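Putative acyl-CoA thioester hydrolase YbhC (Escherichia coli K-12, PDB 3GRH) is a putative thioesterase anchored in the outer membrane as a lipoprotein, related to pectin methylesterases but neither binding pectin nor showing pectinesterase activity. Local coordinates at residues S67-P72 against G129-G134; N201-Q206 against D233-N238; G277-V282 against E305-A310; A336-S341 against E361-A366. All coordinates share one frame; numbering follows the deposited sequence.

In a parallel beta-helix the chain winds coil upon coil, and the four contacts show how its chemistry changes with place. Interactions 1 and 2 reach the same sheet, where strands 130-134 and 204-206 are neighbours, and both are partly buried: the first is apolar packing of a partly exposed loop without a hydrogen bond across it, the second a regular strand pair with amides on one face and aliphatics on the other. Interactions 3 and 4 are buried, lie across the chain's centre from that pair, and are joined through the neighbouring strands 307-311 and 337-342. Interaction 3 holds the predicted nucleophile Asp280, salt-bridged to Arg340 on a segment of interaction 4; that contact is mainly apolar around Phe363.

Interaction 1. Residues S67-P72 against G129-G134; sequences SPITLP and GITLYG
Leu71 lays its two methyl groups on the aromatic ring of Tyr133. CD2 stands 3.8 Å from the centroid of the Tyr133 ring and only 14° off the ring normal, a CH-pi contact over the face, while CD1 of Leu71 reaches Tyr133 CD1 at 3.6 Å. The forked end of the leucine thus covers both the middle of the ring and one of its sides. Tyr133 has its CG between the backbone N and the carbonyl carbon (chi1 65°), a rotation that stands the ring up from the strand towards the loop. At the phenol end, Pro72 CD approaches Tyr133 OH at 4.0 Å, a contact of van der Waals kind. Ile69 makes a lighter touch, its CG2 lying 4.2 Å from Thr131 CG2. No hydrogen bond joins the segments; the hydroxyl of Thr131 is engaged by Gln204 and Arg107 instead. Here an irregular, partly solvent-exposed loop is laid across the outside of a parallel beta-helix by its apolar side chains. Strand 130-134 runs between strands 108-112 and 204-206, with Leu132 turned from the loop to meet Ile92 of helix 92-100, while Ile69 extends the loop's packing over Gln204 and on to Gln236 of strand 235-238.

Interaction 2. Residues N201-Q206 against D233-N238; sequences NGLQLQ and DQVQIN
Asn201 accepts the backbone N-H of Asp233 on its side-chain OD1 at 2.9 Å, a nearly straight bond (172° at the hydrogen) whose donor stands above the carbonyl plane. Beside it the N-H of Gly202 is taken by Asp233 O, so side chain and main chain together tie the turns that lead into strands 204-206 and 235-238. The parallel ladder follows: Leu203 O receives Gln236 N, Gln236 O receives Leu205 N at 2.9 Å, and Leu205 O receives Asn238 N. Leu205 therefore both gives and accepts, its two bonds reaching the residues before and after Ile237, as parallel pairing requires. On the face bearing Gln204, Gln206, Gln236 and Asn238, like groups lie side by side. Gln206, with CG anti to the backbone N (chi1 -176°), places NE2 2.8 Å from Asn238 OD1, though the bond is weak because it is bent. Asn238 ND2 serves Thr271 and Asn272, Gln204 OE1 meets Thr131, and Asp233 forms a salt bridge with Arg267. The other face is aliphatic, where Leu205 CD1 lies 4.3 Å from Ile237 CG1. Such alignment, amide beside amide and aliphatic beside aliphatic, is characteristic of beta-helices, and it implies that polar side chains add cross-links between coils to those of the backbone.

Interaction 3. Residues G277-V282 against E305-A310; sequences GDVDIV and EAYVFA
Asp280, the predicted nucleophile, rests its OD1 3.6 Å from Tyr307 CB and equally near Ala310 CB, so its carboxylate is flanked across the contact by carbon. The carboxylate and the Tyr307 ring run side by side, their planes 40° apart. Val279 CG1 meets the ring at its edge, 4.0 Å from Tyr307 CD2, and Val279 CG2 packs on Glu305 CG. Backbone bonds set these groups in place. Tyr307 N donates to Asp278 O, and Tyr307 O takes the N-H of Ile281 at 3.2 Å together with a weak, bent bond from Asp280 N. Through the corner at Asp280 to Val282, matched by one at Val308, Val282 N reaches Val308 O at 2.9 Å and Val282 O receives Ala310 N at 2.8 Å, so the two segments turn together. Further out, Tyr307 OH donates to the anti lone pair of Glu305 OE1 at 2.8 Å, which anchors the far end of the ring. A leucine in place of Tyr307 would probably leave Glu305 OE1 without this donor and deprive Arg340 of its aromatic cation-pi partner. Arg340, a substrate-binding residue by similarity, also forms a salt bridge with Asp280 OD1. A carboxylate set on a buried turn of the beta-helix, its OD1 held by the Arg340 guanidinium, is consistent with the paired aspartate and arginine of pectin methylesterase active sites.

Interaction 4. Residues A336-S341 against E361-A366; sequences AQLGRS and EGFNTA
Ala336 fits its methyl group against Phe363, CB lying 3.8 Å from Phe363 CD1 and 3.6 Å from Gly362 O, where successive coils of the parallel beta-helix of the pectinesterase family meet. Its carbonyl oxygen accepts Asn364 N at 2.8 Å, a nearly straight bond (163° at the hydrogen), and the CA of Phe363 also comes close to that oxygen. On the amide side of the same residue, one water accepts from Ala336 N at 3.0 Å and donates to Gly362 O at 2.6 Å, a second bridge between the two backbones. Gln337 starts out away from the loop, yet its CG lies 4.0 Å from Asn364 CB, and the two amides run alongside each other with planes 18° apart. Their polar ends are both tied to Lys367, Gln337 NE2 to its carbonyl and Asn364 OD1 to its N-H, so the loop just beyond Asn364 is held from both segments. At Leu338 the chain turns a corner, and the side chain crosses that of Phe363 at about a right angle. Phe363 is thus packed by Ala336 and Leu338, and also by Phe328, Ala330 and Val308 of neighbouring strands. An alanine in place of Phe363 would be likely to open a gap between Ala336, Leu338 and the strand residues Phe328 and Ala330. With its CG anti to the carbonyl carbon (chi1 -63°), Leu338 sends CD2 to 4.1 Å from Phe363 CE1.

Interaction 1. Residues S67-P72 against G129-G134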
loop_
_atom_site.group_PDB
_atom_site.type_symbol
_atom_site.label_atom_id
_atom_site.label_comp_id
_atom_site.label_asym_id
_atom_site.label_seq_id
_atom_site.Cartn_x
_atom_site.Cartn_y
_atom_site.Cartn_z
ATOM N N SER A 67 3.461 18.664 -2.401
ATOM C CA SER A 67 2.744 19.585 -1.576
ATOM C C SER A 67 1.485 18.829 -1.190
ATOM O O SER A 67 0.978 18.010 -1.957
ATOM C CB SER A 67 2.464 20.911 -2.259
ATOM O OG SER A 67 1.868 20.716 -3.495
ATOM N N PRO A 68 0.878 19.182 -0.068
ATOM C CA PRO A 68 -0.394 18.538 0.252
ATOM C C PRO A 68 -1.519 18.729 -0.739
ATOM O O PRO A 68 -1.592 19.675 -1.523
ATOM C CB PRO A 68 -0.826 19.200 1.543
ATOM C CG PRO A 68 0.242 20.022 1.953
ATOM C CD PRO A 68 1.325 20.110 0.961
ATOM N N ILE A 69 -2.428 17.779 -0.730
ATOM C CA ILE A 69 -3.578 17.867 -1.570
ATOM C C ILE A 69 -4.357 19.112 -1.284
ATOM O O ILE A 69 -4.559 19.428 -0.122
ATOM C CB ILE A 69 -4.435 16.553 -1.360
ATOM C CG1 ILE A 69 -3.651 15.332 -1.804
ATOM C CG2 ILE A 69 -5.767 16.665 -2.132
ATOM C CD1 ILE A 69 -4.286 13.926 -1.346
ATOM N N THR A 70 -4.767 19.842 -2.320
ATOM C CA THR A 70 -5.464 21.115 -2.177
ATOM C C THR A 70 -6.752 21.035 -2.914
ATOM O O THR A 70 -6.730 20.685 -4.075
ATOM C CB THR A 70 -4.718 22.258 -2.885
ATOM O OG1 THR A 70 -3.370 22.310 -2.429
ATOM C CG2 THR A 70 -5.419 23.605 -2.634
ATOM N N LEU A 71 -7.859 21.284 -2.260
ATOM C CA LEU A 71 -9.115 21.143 -2.985
ATOM C C LEU A 71 -9.547 22.456 -3.594
ATOM O O LEU A 71 -9.327 23.510 -3.019
ATOM C CB LEU A 71 -10.164 20.652 -2.025
ATOM C CG LEU A 71 -9.872 19.262 -1.438
ATOM C CD1 LEU A 71 -11.156 18.912 -0.652
ATOM C CD2 LEU A 71 -9.435 18.134 -2.448
ATOM N N PRO A 72 -10.192 22.381 -4.758
ATOM C CA PRO A 72 -10.567 23.535 -5.545
ATOM C C PRO A 72 -11.821 24.106 -4.977
ATOM O O PRO A 72 -12.546 23.421 -4.255
ATOM C CB PRO A 72 -10.850 22.882 -6.912
ATOM C CG PRO A 72 -11.484 21.597 -6.543
ATOM C CD PRO A 72 -10.635 21.122 -5.387
ATOM N N GLY A 129 -3.093 14.383 -13.843
ATOM C CA GLY A 129 -3.472 13.780 -12.552
ATOM C C GLY A 129 -4.960 13.848 -12.256
ATOM O O GLY A 129 -5.658 14.718 -12.679
ATOM N N ILE A 130 -5.449 12.828 -11.571
ATOM C CA ILE A 130 -6.802 12.809 -11.092
ATOM C C ILE A 130 -6.805 12.876 -9.575
ATOM O O ILE A 130 -6.058 12.123 -8.936
ATOM C CB ILE A 130 -7.492 11.515 -11.487
ATOM C CG1 ILE A 130 -7.576 11.425 -12.997
ATOM C CG2 ILE A 130 -8.942 11.485 -10.909
ATOM C CD1 ILE A 130 -8.572 12.344 -13.571
ATOM N N THR A 131 -7.620 13.786 -9.020
ATOM C CA THR A 131 -7.875 13.843 -7.548
ATOM C C THR A 131 -9.270 13.406 -7.275
ATOM O O THR A 131 -10.195 13.945 -7.812
ATOM C CB THR A 131 -7.636 15.225 -6.998
ATOM O OG1 THR A 131 -6.267 15.608 -7.253
ATOM C CG2 THR A 131 -7.904 15.265 -5.493
ATOM N N LEU A 132 -9.446 12.398 -6.437
ATOM C CA LEU A 132 -10.773 11.909 -6.047
ATOM C C LEU A 132 -10.900 12.083 -4.544
ATOM O O LEU A 132 -10.031 11.622 -3.805
ATOM C CB LEU A 132 -10.899 10.434 -6.427
ATOM C CG LEU A 132 -12.197 9.759 -6.130
ATOM C CD1 LEU A 132 -13.292 10.267 -7.041
ATOM C CD2 LEU A 132 -12.019 8.258 -6.274
ATOM N N TYR A 133 -11.952 12.749 -4.097
ATOM C CA TYR A 133 -12.087 13.053 -2.706
ATOM C C TYR A 133 -13.502 12.970 -2.247
ATOM O O TYR A 133 -14.422 13.310 -3.003
ATOM C CB TYR A 133 -11.518 14.417 -2.422
ATOM C CG TYR A 133 -12.186 15.611 -3.034
ATOM C CD1 TYR A 133 -13.096 16.390 -2.327
ATOM C CD2 TYR A 133 -11.866 16.002 -4.333
ATOM C CE1 TYR A 133 -13.657 17.468 -2.909
ATOM C CE2 TYR A 133 -12.466 17.053 -4.914
ATOM C CZ TYR A 133 -13.312 17.814 -4.190
ATOM O OH TYR A 133 -13.922 18.919 -4.722
ATOM N N GLY A 134 -13.641 12.496 -1.027
ATOM C CA GLY A 134 -14.944 12.465 -0.383
ATOM C C GLY A 134 -15.306 13.747 0.230
ATOM O O GLY A 134 -14.418 14.488 0.714
#

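Interaction 2. Residues N201-Q206 against D233-N238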
loop_
_atom_site.group_PDB
_atom_site.type_symbol
_atom_site.label_atom_id
_atom_site.label_comp_id
_atom_site.label_asym_id
_atom_site.label_seq_id
_atom_site.Cartn_x
_atom_site.Cartn_y
_atom_site.Cartn_z
ATOM N N ASN A 201 -0.345 8.483 -12.868
ATOM C CA ASN A 201 0.684 9.214 -12.184
ATOM C C ASN A 201 0.046 10.425 -11.594
ATOM O O ASN A 201 -0.745 11.119 -12.249
ATOM C CB ASN A 201 1.809 9.628 -13.125
ATOM C CG ASN A 201 2.600 8.481 -13.680
ATOM O OD1 ASN A 201 2.668 7.382 -13.127
ATOM N ND2 ASN A 201 3.212 8.752 -14.846
ATOM N N GLY A 202 0.398 10.733 -10.373
ATOM C CA GLY A 202 -0.270 11.876 -9.814
ATOM C C GLY A 202 -1.594 11.704 -9.189
ATOM O O GLY A 202 -2.160 12.718 -8.770
ATOM N N LEU A 203 -2.097 10.501 -9.096
ATOM C CA LEU A 203 -3.379 10.232 -8.377
ATOM C C LEU A 203 -3.297 10.787 -6.987
ATOM O O LEU A 203 -2.307 10.601 -6.295
ATOM C CB LEU A 203 -3.589 8.748 -8.297
ATOM C CG LEU A 203 -4.930 8.336 -7.680
ATOM C CD1 LEU A 203 -6.043 8.416 -8.730
ATOM C CD2 LEU A 203 -4.744 6.880 -7.117
ATOM N N GLN A 204 -4.378 11.451 -6.561
ATOM C CA GLN A 204 -4.543 11.897 -5.206
ATOM C C GLN A 204 -5.857 11.380 -4.701
ATOM O O GLN A 204 -6.850 11.509 -5.383
ATOM C CB GLN A 204 -4.565 13.401 -5.203
ATOM C CG GLN A 204 -3.223 13.986 -5.518
ATOM C CD GLN A 204 -3.216 15.506 -5.533
ATOM O OE1 GLN A 204 -4.236 16.212 -5.559
ATOM N NE2 GLN A 204 -2.002 16.052 -5.561
ATOM N N LEU A 205 -5.868 10.748 -3.540
ATOM C CA LEU A 205 -7.100 10.232 -2.870
ATOM C C LEU A 205 -7.187 10.838 -1.484
ATOM O O LEU A 205 -6.207 10.932 -0.808
ATOM C CB LEU A 205 -7.062 8.732 -2.713
ATOM C CG LEU A 205 -6.957 7.921 -3.962
ATOM C CD1 LEU A 205 -6.926 6.433 -3.648
ATOM C CD2 LEU A 205 -8.108 8.173 -4.966
ATOM N N GLN A 206 -8.351 11.335 -1.133
ATOM C CA GLN A 206 -8.539 11.947 0.172
ATOM C C GLN A 206 -9.950 11.701 0.708
ATOM O O GLN A 206 -10.916 11.890 -0.027
ATOM C CB GLN A 206 -8.240 13.417 0.091
ATOM C CG GLN A 206 -8.324 14.129 1.448
ATOM C CD GLN A 206 -7.731 15.494 1.429
ATOM O OE1 GLN A 206 -8.471 16.514 1.177
ATOM N NE2 GLN A 206 -6.440 15.590 1.686
ATOM N N ASP A 233 3.289 6.783 -10.382
ATOM C CA ASP A 233 4.322 7.557 -9.613
ATOM C C ASP A 233 3.688 8.801 -9.107
ATOM O O ASP A 233 2.791 9.389 -9.701
ATOM C CB ASP A 233 5.486 7.891 -10.515
ATOM C CG ASP A 233 6.705 8.478 -9.830
ATOM O OD1 ASP A 233 7.067 8.114 -8.702
ATOM O OD2 ASP A 233 7.414 9.318 -10.545
ATOM N N GLN A 234 4.234 9.334 -8.013
ATOM C CA GLN A 234 3.831 10.578 -7.412
ATOM C C GLN A 234 2.384 10.510 -6.937
ATOM O O GLN A 234 1.667 11.466 -7.146
ATOM C CB GLN A 234 4.160 11.813 -8.254
ATOM C CG GLN A 234 5.652 11.993 -8.435
ATOM C CD GLN A 234 6.040 13.264 -9.176
ATOM O OE1 GLN A 234 5.238 14.189 -9.370
ATOM N NE2 GLN A 234 7.277 13.370 -9.427
ATOM N N VAL A 235 2.006 9.425 -6.243
ATOM C CA VAL A 235 0.670 9.217 -5.781
ATOM C C VAL A 235 0.571 9.650 -4.321
ATOM O O VAL A 235 1.464 9.361 -3.563
ATOM C CB VAL A 235 0.282 7.796 -5.946
ATOM C CG1 VAL A 235 -1.023 7.373 -5.225
ATOM C CG2 VAL A 235 0.283 7.444 -7.427
ATOM N N GLN A 236 -0.493 10.351 -3.971
ATOM C CA GLN A 236 -0.709 10.830 -2.611
ATOM C C GLN A 236 -2.023 10.341 -2.107
ATOM O O GLN A 236 -3.035 10.546 -2.755
ATOM C CB GLN A 236 -0.665 12.342 -2.485
ATOM C CG GLN A 236 0.672 12.933 -2.876
ATOM C CD GLN A 236 0.583 14.437 -2.997
ATOM O OE1 GLN A 236 0.480 15.104 -1.949
ATOM N NE2 GLN A 236 0.662 14.973 -4.242
ATOM N N ILE A 237 -2.020 9.676 -0.966
ATOM C CA ILE A 237 -3.262 9.134 -0.358
ATOM C C ILE A 237 -3.305 9.729 1.035
ATOM O O ILE A 237 -2.354 9.497 1.837
ATOM C CB ILE A 237 -3.148 7.613 -0.292
ATOM C CG1 ILE A 237 -3.187 7.072 -1.710
ATOM C CG2 ILE A 237 -4.288 7.072 0.500
ATOM C CD1 ILE A 237 -2.742 5.654 -1.819
ATOM N N ASN A 238 -4.335 10.542 1.334
ATOM C CA ASN A 238 -4.378 11.271 2.592
ATOM C C ASN A 238 -5.734 11.079 3.250
ATOM O O ASN A 238 -6.771 11.257 2.626
ATOM C CB ASN A 238 -4.093 12.762 2.400
ATOM C CG ASN A 238 -4.201 13.505 3.681
ATOM O OD1 ASN A 238 -5.076 14.407 3.848
ATOM N ND2 ASN A 238 -3.375 13.119 4.636
#

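Interaction 3. Residues G277-V282 against E305-A310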
loop_
_atom_site.group_PDB
_atom_site.type_symbol
_atom_site.label_atom_id
_atom_site.label_comp_id
_atom_site.label_asym_id
_atom_site.label_seq_id
_atom_site.Cartn_x
_atom_site.Cartn_y
_atom_site.Cartn_z
ATOM N N GLY A 277 -6.175 -5.212 7.818
ATOM C CA GLY A 277 -6.163 -6.496 7.166
ATOM C C GLY A 277 -5.619 -7.552 8.081
ATOM O O GLY A 277 -5.567 -7.374 9.291
ATOM N N ASP A 278 -5.234 -8.672 7.480
ATOM C CA ASP A 278 -4.563 -9.722 8.244
ATOM C C ASP A 278 -3.232 -10.189 7.656
ATOM O O ASP A 278 -2.178 -9.948 8.231
ATOM C CB ASP A 278 -5.518 -10.903 8.581
ATOM C CG ASP A 278 -6.348 -11.408 7.414
ATOM O OD1 ASP A 278 -5.873 -11.523 6.255
ATOM O OD2 ASP A 278 -7.507 -11.831 7.709
ATOM N N VAL A 279 -3.277 -10.832 6.510
ATOM C CA VAL A 279 -2.104 -11.427 5.852
ATOM C C VAL A 279 -1.645 -10.526 4.718
ATOM O O VAL A 279 -2.346 -10.233 3.780
ATOM C CB VAL A 279 -2.484 -12.787 5.307
ATOM C CG1 VAL A 279 -1.372 -13.398 4.429
ATOM C CG2 VAL A 279 -2.817 -13.709 6.479
ATOM N N ASP A 280 -0.414 -10.057 4.829
ATOM C CA ASP A 280 0.228 -9.212 3.831
ATOM C C ASP A 280 -0.609 -8.001 3.537
ATOM O O ASP A 280 -0.964 -7.759 2.369
ATOM C CB ASP A 280 0.558 -10.064 2.602
ATOM C CG ASP A 280 1.469 -11.249 2.903
ATOM O OD1 ASP A 280 2.191 -11.289 3.913
ATOM O OD2 ASP A 280 1.512 -12.214 2.045
ATOM N N ILE A 281 -0.844 -7.195 4.566
ATOM C CA ILE A 281 -1.755 -6.098 4.485
ATOM C C ILE A 281 -1.253 -5.075 3.465
ATOM O O ILE A 281 -2.037 -4.494 2.754
ATOM C CB ILE A 281 -1.947 -5.501 5.845
ATOM C CG1 ILE A 281 -2.410 -6.547 6.878
ATOM C CG2 ILE A 281 -2.903 -4.313 5.784
ATOM C CD1 ILE A 281 -2.440 -5.936 8.255
ATOM N N VAL A 282 0.034 -4.790 3.465
ATOM C CA VAL A 282 0.660 -3.841 2.501
ATOM C C VAL A 282 1.722 -4.636 1.737
ATOM O O VAL A 282 2.612 -5.161 2.325
ATOM C CB VAL A 282 1.335 -2.664 3.210
ATOM C CG1 VAL A 282 2.127 -1.887 2.187
ATOM C CG2 VAL A 282 0.252 -1.841 3.938
ATOM N N GLU A 305 -2.197 -16.413 11.735
ATOM C CA GLU A 305 -1.097 -15.666 11.155
ATOM C C GLU A 305 -1.554 -14.295 10.739
ATOM O O GLU A 305 -2.743 -14.070 10.483
ATOM C CB GLU A 305 -0.558 -16.394 9.933
ATOM C CG GLU A 305 -1.631 -16.540 8.807
ATOM C CD GLU A 305 -1.157 -17.416 7.634
ATOM O OE1 GLU A 305 0.070 -17.571 7.435
ATOM O OE2 GLU A 305 -2.047 -17.958 6.906
ATOM N N ALA A 306 -0.593 -13.374 10.696
ATOM C CA ALA A 306 -0.853 -12.034 10.244
ATOM C C ALA A 306 0.463 -11.393 10.007
ATOM O O ALA A 306 1.376 -11.631 10.732
ATOM C CB ALA A 306 -1.569 -11.235 11.323
ATOM N N TYR A 307 0.564 -10.599 8.958
ATOM C CA TYR A 307 1.811 -9.958 8.533
ATOM C C TYR A 307 1.497 -8.599 7.966
ATOM O O TYR A 307 0.789 -8.547 6.990
ATOM C CB TYR A 307 2.560 -10.743 7.444
ATOM C CG TYR A 307 2.590 -12.235 7.642
ATOM C CD1 TYR A 307 3.521 -12.851 8.469
ATOM C CD2 TYR A 307 1.604 -13.007 7.056
ATOM C CE1 TYR A 307 3.468 -14.240 8.649
ATOM C CE2 TYR A 307 1.544 -14.388 7.289
ATOM C CZ TYR A 307 2.487 -14.965 8.067
ATOM O OH TYR A 307 2.461 -16.366 8.238
ATOM N N VAL A 308 2.036 -7.518 8.520
ATOM C CA VAL A 308 1.666 -6.232 8.069
ATOM C C VAL A 308 2.244 -5.909 6.713
ATOM O O VAL A 308 1.553 -5.545 5.786
ATOM C CB VAL A 308 2.009 -5.131 9.065
ATOM C CG1 VAL A 308 1.562 -3.752 8.539
ATOM C CG2 VAL A 308 1.342 -5.492 10.425
ATOM N N PHE A 309 3.576 -6.040 6.581
ATOM C CA PHE A 309 4.262 -5.641 5.361
ATOM C C PHE A 309 4.826 -6.808 4.588
ATOM O O PHE A 309 5.485 -7.690 5.163
ATOM C CB PHE A 309 5.441 -4.709 5.720
ATOM C CG PHE A 309 5.037 -3.419 6.282
ATOM C CD1 PHE A 309 4.432 -2.443 5.503
ATOM C CD2 PHE A 309 5.292 -3.175 7.592
ATOM C CE1 PHE A 309 3.991 -1.278 6.088
ATOM C CE2 PHE A 309 4.934 -1.978 8.152
ATOM C CZ PHE A 309 4.273 -1.051 7.398
ATOM N N ALA A 310 4.583 -6.833 3.266
ATOM C CA ALA A 310 5.134 -7.859 2.371
ATOM C C ALA A 310 5.709 -7.231 1.129
ATOM O O ALA A 310 5.103 -7.264 0.033
ATOM C CB ALA A 310 4.013 -8.830 1.987
#

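Interaction 4. Residues A336-S341 against E361-A366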
loop_
_atom_site.group_PDB
_atom_site.type_symbol
_atom_site.label_atom_id
_atom_site.label_comp_id
_atom_site.label_asym_id
_atom_site.label_seq_id
_atom_site.Cartn_x
_atom_site.Cartn_y
_atom_site.Cartn_z
ATOM N N ALA A 336 0.504 -11.977 15.547
ATOM C CA ALA A 336 0.784 -11.032 14.444
ATOM C C ALA A 336 2.268 -10.680 14.323
ATOM O O ALA A 336 2.985 -10.503 15.267
ATOM C CB ALA A 336 -0.021 -9.776 14.645
ATOM N N GLN A 337 2.698 -10.546 13.084
ATOM C CA GLN A 337 4.056 -10.171 12.783
ATOM C C GLN A 337 4.109 -8.927 11.915
ATOM O O GLN A 337 3.157 -8.558 11.284
ATOM C CB GLN A 337 4.743 -11.373 12.122
ATOM C CG GLN A 337 5.091 -12.428 13.125
ATOM C CD GLN A 337 5.519 -13.758 12.500
ATOM O OE1 GLN A 337 4.731 -14.365 11.751
ATOM N NE2 GLN A 337 6.689 -14.237 12.845
ATOM N N LEU A 338 5.253 -8.225 11.935
ATOM C CA LEU A 338 5.395 -6.956 11.212
ATOM C C LEU A 338 5.529 -7.173 9.750
ATOM O O LEU A 338 5.209 -6.266 8.935
ATOM C CB LEU A 338 6.542 -6.182 11.753
ATOM C CG LEU A 338 6.468 -5.719 13.188
ATOM C CD1 LEU A 338 7.828 -5.097 13.551
ATOM C CD2 LEU A 338 5.323 -4.741 13.313
ATOM N N GLY A 339 6.010 -8.358 9.318
ATOM C CA GLY A 339 6.122 -8.543 7.898
ATOM C C GLY A 339 6.842 -9.804 7.474
ATOM O O GLY A 339 7.270 -10.602 8.299
ATOM N N ARG A 340 7.000 -9.938 6.169
ATOM C CA ARG A 340 7.761 -11.052 5.535
ATOM C C ARG A 340 8.021 -10.620 4.118
ATOM O O ARG A 340 7.348 -9.777 3.542
ATOM C CB ARG A 340 7.041 -12.379 5.534
ATOM C CG ARG A 340 5.702 -12.328 4.884
ATOM C CD ARG A 340 5.017 -13.659 5.000
ATOM N NE ARG A 340 3.717 -13.684 4.342
ATOM C CZ ARG A 340 2.967 -14.777 4.220
ATOM N NH1 ARG A 340 3.354 -15.958 4.715
ATOM N NH2 ARG A 340 1.813 -14.707 3.581
ATOM N N SER A 341 9.098 -11.118 3.540
ATOM C CA SER A 341 9.391 -10.714 2.181
ATOM C C SER A 341 8.515 -11.464 1.192
ATOM O O SER A 341 8.217 -12.642 1.390
ATOM C CB SER A 341 10.893 -10.986 1.889
ATOM O OG SER A 341 11.258 -10.654 0.530
ATOM N N GLU A 361 0.049 -3.689 21.609
ATOM C CA GLU A 361 -0.074 -5.048 21.963
ATOM C C GLU A 361 -0.453 -5.854 20.733
ATOM O O GLU A 361 -0.910 -5.328 19.679
ATOM C CB GLU A 361 -1.085 -5.245 23.111
ATOM C CG GLU A 361 -0.815 -6.514 23.970
ATOM C CD GLU A 361 0.522 -6.517 24.754
ATOM O OE1 GLU A 361 1.491 -5.846 24.327
ATOM O OE2 GLU A 361 0.591 -7.197 25.830
ATOM N N GLY A 362 -0.158 -7.131 20.859
ATOM C CA GLY A 362 -0.628 -8.145 19.972
ATOM C C GLY A 362 0.392 -8.714 19.045
ATOM O O GLY A 362 0.056 -9.594 18.289
ATOM N N PHE A 363 1.578 -8.152 19.005
ATOM C CA PHE A 363 2.611 -8.644 18.088
ATOM C C PHE A 363 3.543 -9.670 18.700
ATOM O O PHE A 363 3.730 -9.701 19.918
ATOM C CB PHE A 363 3.405 -7.494 17.482
ATOM C CG PHE A 363 2.592 -6.653 16.570
ATOM C CD1 PHE A 363 2.511 -6.967 15.240
ATOM C CD2 PHE A 363 1.892 -5.583 17.041
ATOM C CE1 PHE A 363 1.687 -6.199 14.411
ATOM C CE2 PHE A 363 1.095 -4.836 16.230
ATOM C CZ PHE A 363 0.996 -5.145 14.920
ATOM N N ASN A 364 4.165 -10.482 17.843
ATOM C CA ASN A 364 5.182 -11.444 18.242
ATOM C C ASN A 364 6.489 -10.705 18.426
ATOM O O ASN A 364 7.103 -10.322 17.453
ATOM C CB ASN A 364 5.322 -12.511 17.156
ATOM C CG ASN A 364 6.273 -13.654 17.546
ATOM O OD1 ASN A 364 7.203 -13.488 18.330
ATOM N ND2 ASN A 364 6.029 -14.826 16.964
ATOM N N THR A 365 6.868 -10.428 19.665
ATOM C CA THR A 365 8.009 -9.551 19.867
ATOM C C THR A 365 9.324 -10.260 19.712
ATOM O O THR A 365 10.318 -9.588 19.414
ATOM C CB THR A 365 7.973 -8.849 21.224
ATOM O OG1 THR A 365 7.976 -9.842 22.253
ATOM C CG2 THR A 365 6.734 -7.972 21.333
ATOM N N ALA A 366 9.335 -11.584 19.921
ATOM C CA ALA A 366 10.518 -12.436 19.732
ATOM C C ALA A 366 10.861 -12.720 18.269
ATOM O O ALA A 366 12.053 -12.811 17.915
ATOM C CB ALA A 366 10.345 -13.732 20.470
HETATM O O HOH W 1 -1.721 -11.242 17.432
#